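Pyridoxamine 5'-phosphate oxidase-related, FMN-binding protein (Mycobacterium smegmatis, PDB 6ECI) binds flavin-adenine dinucleotide and probably sequesters it, consistent with a role in protecting mycobacteria against hypoxic and oxidative stress. Local coordinates at residues 5-16 / 119-127. Numbering follows the deposited sequence.
Sequences TILSATECWDLL and PTQITGRRF. With FAD (flavin-adenine dinucleotide), chain C.
Arg125 lies between Ile6 and the cofactor: its guanidinium has the adenine of FAD over one face, C8A standing 3.4 Å above the plane, and Ile6 CD1 over the opposite face. Arg125 CG packs on the adenine, and a bend at chi2 then turns the rest of the chain, carrying the head group to the diphosphate, where NH2 donates to FAD O1A at 2.8 Å and NH1, in a nearly straight bond of 164°, to O1P. Two phosphate contacts and two covered faces restrict rotation of the group.

The backbones of Ile6 and Arg125 form a single beta bridge. Arg126 N donates to Thr5 O in the carbonyl plane, whereas Leu7 N approaches Gly124 O at 2.9 Å from above the plane of the Gly124 carbonyl. One water extends the pairing, accepting from Gly124 N and donating to Leu7 O. In the beta-sheet of this flavin-binding, pyridoxamine 5'-phosphate oxidase-like fold, strand 121-127 pairs antiparallel with strand 77-88 along one edge; residues 5-7 run antiparallel beside its other edge through the single bridge, then enter helix 9-16. At the helix start, both donors of the N-cap residue Ser8, N and OG, grip Glu11 OE2.

Helix 9-16 crosses the strand at 82°. Cys12 SG lies 3.5 Å from Gly124 N, close against a backbone that carries no side chain there. With Ile122 CG1 anti to its backbone N (chi1 -176°), CD1 extends over the Trp13 face, 3.6 Å from the five-membered ring centroid in a CH-pi contact, while Pro119 meets the indole at its edge. On the other side of the strand, Thr123 OG1 donates to FAD N3A at 3.0 Å and the Phe127 ring lies against the isoalloxazine; Pro36, Asn38, Arg49 and Lys55 of the second subunit also hydrogen-bond the cofactor.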
ATOM      1  N   THR B   5     -16.531  -8.480  -7.176  1.00 32.40           N
ATOM      2  CA  THR B   5     -16.557  -9.813  -6.583  1.00 46.84           C
ATOM      3  C   THR B   5     -15.945  -9.818  -5.185  1.00 37.02           C
ATOM      4  O   THR B   5     -14.774  -9.479  -5.009  1.00 28.13           O
ATOM      5  CB  THR B   5     -15.808 -10.839  -7.462  1.00 52.39           C
ATOM      6  OG1 THR B   5     -16.503 -11.007  -8.705  1.00 48.69           O
ATOM      7  CG2 THR B   5     -15.700 -12.186  -6.752  1.00 47.63           C
ATOM      8  N   ILE B   6     -16.747 -10.201  -4.193  1.00 34.72           N
ATOM      9  CA  ILE B   6     -16.262 -10.337  -2.825  1.00 30.99           C
ATOM     10  C   ILE B   6     -15.531 -11.664  -2.688  1.00 31.45           C
ATOM     11  O   ILE B   6     -15.978 -12.694  -3.207  1.00 43.27           O
ATOM     12  CB  ILE B   6     -17.425 -10.236  -1.822  1.00 39.76           C
ATOM     13  CG1 ILE B   6     -18.409  -9.138  -2.235  1.00 33.87           C
ATOM     14  CG2 ILE B   6     -16.896  -9.981  -0.418  1.00 26.53           C
ATOM     15  CD1 ILE B   6     -17.872  -7.736  -2.070  1.00 31.03           C
ATOM     16  N   LEU B   7     -14.401 -11.648  -1.990  1.00 32.82           N
ATOM     17  CA  LEU B   7     -13.577 -12.836  -1.821  1.00 33.90           C
ATOM     18  C   LEU B   7     -13.761 -13.420  -0.428  1.00 42.27           C
ATOM     19  O   LEU B   7     -13.913 -12.685   0.553  1.00 42.14           O
ATOM     20  CB  LEU B   7     -12.100 -12.519  -2.059  1.00 30.48           C
ATOM     21  CG  LEU B   7     -11.728 -12.034  -3.459  1.00 30.55           C
ATOM     22  CD1 LEU B   7     -10.238 -11.750  -3.542  1.00 19.19           C
ATOM     23  CD2 LEU B   7     -12.145 -13.055  -4.506  1.00 35.88           C
ATOM     24  N   SER B   8     -13.743 -14.747  -0.351  1.00 39.74           N
ATOM     25  CA  SER B   8     -13.821 -15.442   0.922  1.00 34.24           C
ATOM     26  C   SER B   8     -12.482 -15.364   1.648  1.00 33.82           C
ATOM     27  O   SER B   8     -11.468 -14.924   1.100  1.00 33.43           O
ATOM     28  CB  SER B   8     -14.222 -16.900   0.714  1.00 36.90           C
ATOM     29  OG  SER B   8     -13.186 -17.612   0.060  1.00 27.62           O
ATOM     30  N   ALA B   9     -12.483 -15.817   2.904  1.00 33.29           N
ATOM     31  CA  ALA B   9     -11.265 -15.766   3.704  1.00 26.96           C
ATOM     32  C   ALA B   9     -10.203 -16.717   3.165  1.00 33.98           C
ATOM     33  O   ALA B   9      -9.009 -16.396   3.186  1.00 37.56           O
ATOM     34  CB  ALA B   9     -11.578 -16.086   5.164  1.00 28.19           C
ATOM     35  N   THR B  10     -10.617 -17.890   2.676  1.00 36.38           N
ATOM     36  CA  THR B  10      -9.644 -18.869   2.203  1.00 27.71           C
ATOM     37  C   THR B  10      -8.959 -18.407   0.922  1.00 31.58           C
ATOM     38  O   THR B  10      -7.803 -18.768   0.676  1.00 37.79           O
ATOM     39  CB  THR B  10     -10.313 -20.232   1.995  1.00 39.05           C
ATOM     40  OG1 THR B  10      -9.338 -21.185   1.552  1.00 45.67           O
ATOM     41  CG2 THR B  10     -11.431 -20.144   0.967  1.00 29.91           C
ATOM     42  N   GLU B  11      -9.646 -17.608   0.102  1.00 35.09           N
ATOM     43  CA  GLU B  11      -9.002 -17.055  -1.085  1.00 26.96           C
ATOM     44  C   GLU B  11      -8.029 -15.946  -0.709  1.00 27.37           C
ATOM     45  O   GLU B  11      -6.933 -15.857  -1.273  1.00 30.59           O
ATOM     46  CB  GLU B  11     -10.056 -16.542  -2.067  1.00 37.11           C
ATOM     47  CG  GLU B  11     -11.114 -17.572  -2.440  1.00 43.33           C
ATOM     48  CD  GLU B  11     -12.342 -16.955  -3.089  1.00 42.34           C
ATOM     49  OE1 GLU B  11     -12.388 -16.882  -4.332  1.00 42.80           O
ATOM     50  OE2 GLU B  11     -13.266 -16.543  -2.357  1.00 46.58           O
ATOM     51  N   CYS B  12      -8.405 -15.103   0.258  1.00 25.90           N
ATOM     52  CA  CYS B  12      -7.560 -13.978   0.645  1.00 25.11           C
ATOM     53  C   CYS B  12      -6.228 -14.454   1.215  1.00 28.68           C
ATOM     54  O   CYS B  12      -5.161 -13.983   0.805  1.00 32.27           O
ATOM     55  CB  CYS B  12      -8.288 -13.097   1.661  1.00 29.71           C
ATOM     56  SG  CYS B  12      -9.797 -12.306   1.061  1.00 25.23           S
ATOM     57  N   TRP B  13      -6.273 -15.386   2.172  1.00 21.30           N
ATOM     58  CA  TRP B  13      -5.045 -15.830   2.825  1.00 20.01           C
ATOM     59  C   TRP B  13      -4.097 -16.506   1.843  1.00 30.65           C
ATOM     60  O   TRP B  13      -2.874 -16.421   2.005  1.00 25.36           O
ATOM     61  CB  TRP B  13      -5.373 -16.771   3.984  1.00 20.38           C
ATOM     62  CG  TRP B  13      -5.947 -16.068   5.173  1.00 20.97           C
ATOM     63  CD1 TRP B  13      -7.227 -16.153   5.639  1.00 20.55           C
ATOM     64  CD2 TRP B  13      -5.263 -15.161   6.043  1.00 17.01           C
ATOM     65  NE1 TRP B  13      -7.382 -15.355   6.745  1.00 16.45           N
ATOM     66  CE2 TRP B  13      -6.190 -14.736   7.015  1.00 15.73           C
ATOM     67  CE3 TRP B  13      -3.957 -14.667   6.093  1.00 15.64           C
ATOM     68  CZ2 TRP B  13      -5.852 -13.840   8.028  1.00 11.90           C
ATOM     69  CZ3 TRP B  13      -3.622 -13.779   7.099  1.00 20.60           C
ATOM     70  CH2 TRP B  13      -4.566 -13.375   8.054  1.00 14.26           C
ATOM     71  N   ASP B  14      -4.634 -17.172   0.818  1.00 27.33           N
ATOM     72  CA  ASP B  14      -3.773 -17.762  -0.200  1.00 25.56           C
ATOM     73  C   ASP B  14      -3.296 -16.718  -1.202  1.00 28.71           C
ATOM     74  O   ASP B  14      -2.122 -16.720  -1.588  1.00 28.00           O
ATOM     75  CB  ASP B  14      -4.498 -18.901  -0.916  1.00 30.40           C
ATOM     76  CG  ASP B  14      -4.370 -20.219  -0.184  1.00 38.83           C
ATOM     77  OD1 ASP B  14      -3.360 -20.403   0.528  1.00 30.86           O
ATOM     78  OD2 ASP B  14      -5.274 -21.071  -0.321  1.00 44.77           O
ATOM     79  N   LEU B  15      -4.187 -15.819  -1.632  1.00 27.78           N
ATOM     80  CA  LEU B  15      -3.777 -14.749  -2.534  1.00 24.86           C
ATOM     81  C   LEU B  15      -2.641 -13.929  -1.936  1.00 22.51           C
ATOM     82  O   LEU B  15      -1.745 -13.478  -2.658  1.00 26.54           O
ATOM     83  CB  LEU B  15      -4.968 -13.851  -2.866  1.00 26.93           C
ATOM     84  CG  LEU B  15      -5.941 -14.380  -3.921  1.00 19.22           C
ATOM     85  CD1 LEU B  15      -7.069 -13.397  -4.143  1.00 20.11           C
ATOM     86  CD2 LEU B  15      -5.215 -14.668  -5.221  1.00 19.26           C
ATOM     87  N   LEU B  16      -2.653 -13.739  -0.614  1.00 27.72           N
ATOM     88  CA  LEU B  16      -1.553 -13.042   0.045  1.00 29.00           C
ATOM     89  C   LEU B  16      -0.236 -13.789  -0.117  1.00 28.79           C
ATOM     90  O   LEU B  16       0.828 -13.162  -0.182  1.00 27.30           O
ATOM     91  CB  LEU B  16      -1.870 -12.843   1.527  1.00 23.40           C
ATOM     92  CG  LEU B  16      -2.889 -11.754   1.853  1.00 19.10           C
ATOM     93  CD1 LEU B  16      -3.034 -11.588   3.358  1.00 14.82           C
ATOM     94  CD2 LEU B  16      -2.469 -10.448   1.204  1.00 17.56           C
ATOM     95  N   PRO B 119      -4.926 -11.065  12.816  1.00 14.11           N
ATOM     96  CA  PRO B 119      -6.081 -10.477  12.134  1.00 21.69           C
ATOM     97  C   PRO B 119      -7.317 -10.439  13.016  1.00 17.69           C
ATOM     98  O   PRO B 119      -7.631 -11.394  13.731  1.00 25.73           O
ATOM     99  CB  PRO B 119      -6.289 -11.403  10.931  1.00 17.71           C
ATOM    100  CG  PRO B 119      -5.786 -12.715  11.403  1.00 16.20           C
ATOM    101  CD  PRO B 119      -4.633 -12.424  12.333  1.00 12.37           C
ATOM    102  N   THR B 120      -8.011  -9.306  12.961  1.00 20.44           N
ATOM    103  CA  THR B 120      -9.361  -9.176  13.486  1.00 20.64           C
ATOM    104  C   THR B 120     -10.410  -9.223  12.381  1.00 25.40           C
ATOM    105  O   THR B 120     -11.585  -9.484  12.664  1.00 22.52           O
ATOM    106  CB  THR B 120      -9.479  -7.870  14.293  1.00 19.77           C
ATOM    107  OG1 THR B 120      -9.929  -8.166  15.620  1.00 26.89           O
ATOM    108  CG2 THR B 120     -10.430  -6.863  13.631  1.00 24.26           C
ATOM    109  N   GLN B 121      -9.993  -9.020  11.133  1.00 24.80           N
ATOM    110  CA  GLN B 121     -10.868  -9.048   9.971  1.00 27.02           C
ATOM    111  C   GLN B 121      -9.994  -9.116   8.726  1.00 29.49           C
ATOM    112  O   GLN B 121      -8.956  -8.454   8.661  1.00 28.08           O
ATOM    113  CB  GLN B 121     -11.771  -7.810   9.933  1.00 23.55           C
ATOM    114  CG  GLN B 121     -12.656  -7.696   8.703  1.00 38.28           C
ATOM    115  CD  GLN B 121     -13.417  -6.382   8.660  1.00 50.38           C
ATOM    116  OE1 GLN B 121     -12.825  -5.305   8.759  1.00 53.26           O
ATOM    117  NE2 GLN B 121     -14.736  -6.464   8.516  1.00 37.41           N
ATOM    118  N   ILE B 122     -10.405  -9.927   7.755  1.00 26.09           N
ATOM    119  CA  ILE B 122      -9.745  -9.976   6.455  1.00 24.14           C
ATOM    120  C   ILE B 122     -10.816  -9.916   5.375  1.00 24.33           C
ATOM    121  O   ILE B 122     -11.843 -10.595   5.474  1.00 27.06           O
ATOM    122  CB  ILE B 122      -8.861 -11.229   6.288  1.00 22.33           C
ATOM    123  CG1 ILE B 122      -8.118 -11.183   4.950  1.00 25.93           C
ATOM    124  CG2 ILE B 122      -9.676 -12.512   6.412  1.00 17.60           C
ATOM    125  CD1 ILE B 122      -6.950 -12.147   4.857  1.00 15.90           C
ATOM    126  N   THR B 123     -10.591  -9.075   4.366  1.00 27.97           N
ATOM    127  CA  THR B 123     -11.507  -8.937   3.242  1.00 22.68           C
ATOM    128  C   THR B 123     -10.697  -8.880   1.958  1.00 20.70           C
ATOM    129  O   THR B 123      -9.501  -8.581   1.970  1.00 29.59           O
ATOM    130  CB  THR B 123     -12.391  -7.687   3.361  1.00 24.27           C
ATOM    131  OG1 THR B 123     -11.563  -6.528   3.509  1.00 29.16           O
ATOM    132  CG2 THR B 123     -13.323  -7.794   4.560  1.00 27.69           C
ATOM    133  N   GLY B 124     -11.361  -9.169   0.849  1.00 21.26           N
ATOM    134  CA  GLY B 124     -10.691  -9.203  -0.440  1.00 23.01           C
ATOM    135  C   GLY B 124     -11.654  -8.930  -1.569  1.00 27.70           C
ATOM    136  O   GLY B 124     -12.831  -9.302  -1.513  1.00 20.60           O
ATOM    137  N   ARG B 125     -11.145  -8.279  -2.611  1.00 28.66           N
ATOM    138  CA  ARG B 125     -11.951  -7.909  -3.763  1.00 27.07           C
ATOM    139  C   ARG B 125     -11.242  -8.314  -5.044  1.00 24.78           C
ATOM    140  O   ARG B 125     -10.012  -8.337  -5.114  1.00 23.75           O
ATOM    141  CB  ARG B 125     -12.231  -6.402  -3.808  1.00 29.19           C
ATOM    142  CG  ARG B 125     -13.045  -5.877  -2.646  1.00 31.27           C
ATOM    143  CD  ARG B 125     -14.508  -6.243  -2.760  1.00 27.83           C
ATOM    144  NE  ARG B 125     -15.276  -5.633  -1.682  1.00 28.66           N
ATOM    145  CZ  ARG B 125     -15.826  -4.427  -1.755  1.00 37.47           C
ATOM    146  NH1 ARG B 125     -15.693  -3.707  -2.861  1.00 33.53           N
ATOM    147  NH2 ARG B 125     -16.506  -3.942  -0.725  1.00 41.33           N
ATOM    148  N   ARG B 126     -12.039  -8.636  -6.054  1.00 32.86           N
ATOM    149  CA  ARG B 126     -11.562  -8.801  -7.416  1.00 28.69           C
ATOM    150  C   ARG B 126     -12.086  -7.634  -8.241  1.00 27.38           C
ATOM    151  O   ARG B 126     -13.236  -7.218  -8.076  1.00 34.72           O
ATOM    152  CB  ARG B 126     -12.024 -10.141  -7.996  1.00 31.08           C
ATOM    153  CG  ARG B 126     -11.468 -10.460  -9.370  1.00 43.19           C
ATOM    154  CD  ARG B 126     -11.775 -11.897  -9.757  1.00 49.04           C
ATOM    155  NE  ARG B 126     -13.203 -12.108  -9.982  1.00 55.81           N
ATOM    156  CZ  ARG B 126     -13.832 -13.263  -9.780  1.00 62.48           C
ATOM    157  NH1 ARG B 126     -13.158 -14.324  -9.350  1.00 58.05           N
ATOM    158  NH2 ARG B 126     -15.134 -13.359 -10.011  1.00 41.70           N
ATOM    159  N   PHE B 127     -11.236  -7.086  -9.106  1.00 31.33           N
ATOM    160  CA  PHE B 127     -11.564  -5.908  -9.900  1.00 36.03           C
ATOM    161  C   PHE B 127     -11.206  -6.173 -11.356  1.00 37.40           C
ATOM    162  O   PHE B 127     -10.251  -6.897 -11.644  1.00 35.32           O
ATOM    163  CB  PHE B 127     -10.822  -4.679  -9.370  1.00 34.55           C
ATOM    164  CG  PHE B 127     -11.446  -3.376  -9.757  1.00 26.17           C
ATOM    165  CD1 PHE B 127     -12.527  -2.882  -9.056  1.00 29.56           C
ATOM    166  CD2 PHE B 127     -10.936  -2.632 -10.805  1.00 32.08           C
ATOM    167  CE1 PHE B 127     -13.102  -1.677  -9.403  1.00 27.66           C
ATOM    168  CE2 PHE B 127     -11.505  -1.424 -11.156  1.00 33.73           C
ATOM    169  CZ  PHE B 127     -12.590  -0.946 -10.453  1.00 29.10           C
TER
HETATM  170  PA  FAD C 201     -17.524  -0.813   0.501  1.00 40.04           P
HETATM  171  O1A FAD C 201     -18.334  -1.928  -0.052  1.00 37.56           O
HETATM  172  O2A FAD C 201     -18.321   0.316   1.156  1.00 41.29           O
HETATM  173  O5B FAD C 201     -16.441  -1.344   1.516  1.00 39.32           O
HETATM  174  C5B FAD C 201     -16.803  -2.192   2.626  1.00 39.74           C
HETATM  175  C4B FAD C 201     -15.552  -2.824   3.181  1.00 39.20           C
HETATM  176  O4B FAD C 201     -14.997  -3.722   2.199  1.00 34.58           O
HETATM  177  C3B FAD C 201     -14.420  -1.856   3.501  1.00 38.50           C
HETATM  178  O3B FAD C 201     -14.565  -1.298   4.802  1.00 39.04           O
HETATM  179  C2B FAD C 201     -13.183  -2.752   3.404  1.00 24.58           C
HETATM  180  O2B FAD C 201     -12.889  -3.407   4.632  1.00 45.45           O
HETATM  181  C1B FAD C 201     -13.585  -3.758   2.318  1.00 32.78           C
HETATM  182  N9A FAD C 201     -13.002  -3.477   1.011  1.00 29.99           N
HETATM  183  C8A FAD C 201     -13.441  -2.574   0.078  1.00 30.45           C
HETATM  184  N7A FAD C 201     -12.710  -2.525  -1.009  1.00 31.47           N
HETATM  185  C5A FAD C 201     -11.709  -3.466  -0.770  1.00 30.96           C
HETATM  186  C6A FAD C 201     -10.614  -3.894  -1.540  1.00 27.40           C
HETATM  187  N6A FAD C 201     -10.321  -3.423  -2.754  1.00 27.34           N
HETATM  188  N1A FAD C 201      -9.818  -4.851  -1.009  1.00 26.93           N
HETATM  189  C2A FAD C 201     -10.107  -5.331   0.202  1.00 26.32           C
HETATM  190  N3A FAD C 201     -11.108  -4.999   1.018  1.00 23.47           N
HETATM  191  C4A FAD C 201     -11.884  -4.052   0.466  1.00 23.06           C
HETATM  192  N1  FAD C 201     -11.695   1.499  -7.676  1.00 23.60           N
HETATM  193  C2  FAD C 201     -11.705   2.627  -8.442  1.00 26.99           C
HETATM  194  O2  FAD C 201     -12.543   3.518  -8.271  1.00 30.71           O
HETATM  195  N3  FAD C 201     -10.757   2.789  -9.436  1.00 26.40           N
HETATM  196  C4  FAD C 201      -9.754   1.896  -9.756  1.00 28.47           C
HETATM  197  O4  FAD C 201      -8.965   2.150 -10.666  1.00 28.98           O
HETATM  198  C4X FAD C 201      -9.755   0.700  -8.937  1.00 27.49           C
HETATM  199  N5  FAD C 201      -8.842  -0.202  -9.170  1.00 30.94           N
HETATM  200  C5X FAD C 201      -8.844  -1.345  -8.384  1.00 28.93           C
HETATM  201  C6  FAD C 201      -7.877  -2.321  -8.619  1.00 23.39           C
HETATM  202  C7  FAD C 201      -7.836  -3.485  -7.860  1.00 23.59           C
HETATM  203  C7M FAD C 201      -6.776  -4.517  -8.141  1.00 31.21           C
HETATM  204  C8  FAD C 201      -8.782  -3.681  -6.840  1.00 31.69           C
HETATM  205  C8M FAD C 201      -8.768  -4.931  -6.003  1.00 28.78           C
HETATM  206  C9  FAD C 201      -9.750  -2.709  -6.602  1.00 28.13           C
HETATM  207  C9A FAD C 201      -9.786  -1.549  -7.366  1.00 25.28           C
HETATM  208  N10 FAD C 201     -10.757  -0.547  -7.155  1.00 30.85           N
HETATM  209  C10 FAD C 201     -10.766   0.592  -7.920  1.00 29.13           C
HETATM  210  C1' FAD C 201     -11.762  -0.686  -6.094  1.00 28.77           C
HETATM  211  C2' FAD C 201     -11.389   0.083  -4.830  1.00 25.80           C
HETATM  212  O2' FAD C 201     -10.060  -0.247  -4.430  1.00 28.74           O
HETATM  213  C3' FAD C 201     -12.360  -0.282  -3.707  1.00 20.11           C
HETATM  214  O3' FAD C 201     -12.589  -1.685  -3.732  1.00 31.26           O
HETATM  215  C4' FAD C 201     -13.703   0.441  -3.786  1.00 26.78           C
HETATM  216  O4' FAD C 201     -13.483   1.842  -3.958  1.00 30.39           O
HETATM  217  C5' FAD C 201     -14.561   0.190  -2.565  1.00 31.88           C
HETATM  218  O5' FAD C 201     -15.850   0.806  -2.760  1.00 40.14           O
HETATM  219  P   FAD C 201     -17.144   0.217  -2.086  1.00 41.89           P
HETATM  220  O1P FAD C 201     -17.534  -1.077  -2.807  1.00 41.09           O
HETATM  221  O2P FAD C 201     -18.201   1.248  -1.985  1.00 36.98           O
HETATM  222  O3P FAD C 201     -16.631  -0.174  -0.641  1.00 41.21           O
HETATM  223  O   HOH W   1     -14.106  -9.791   1.456  1.00 23.46           O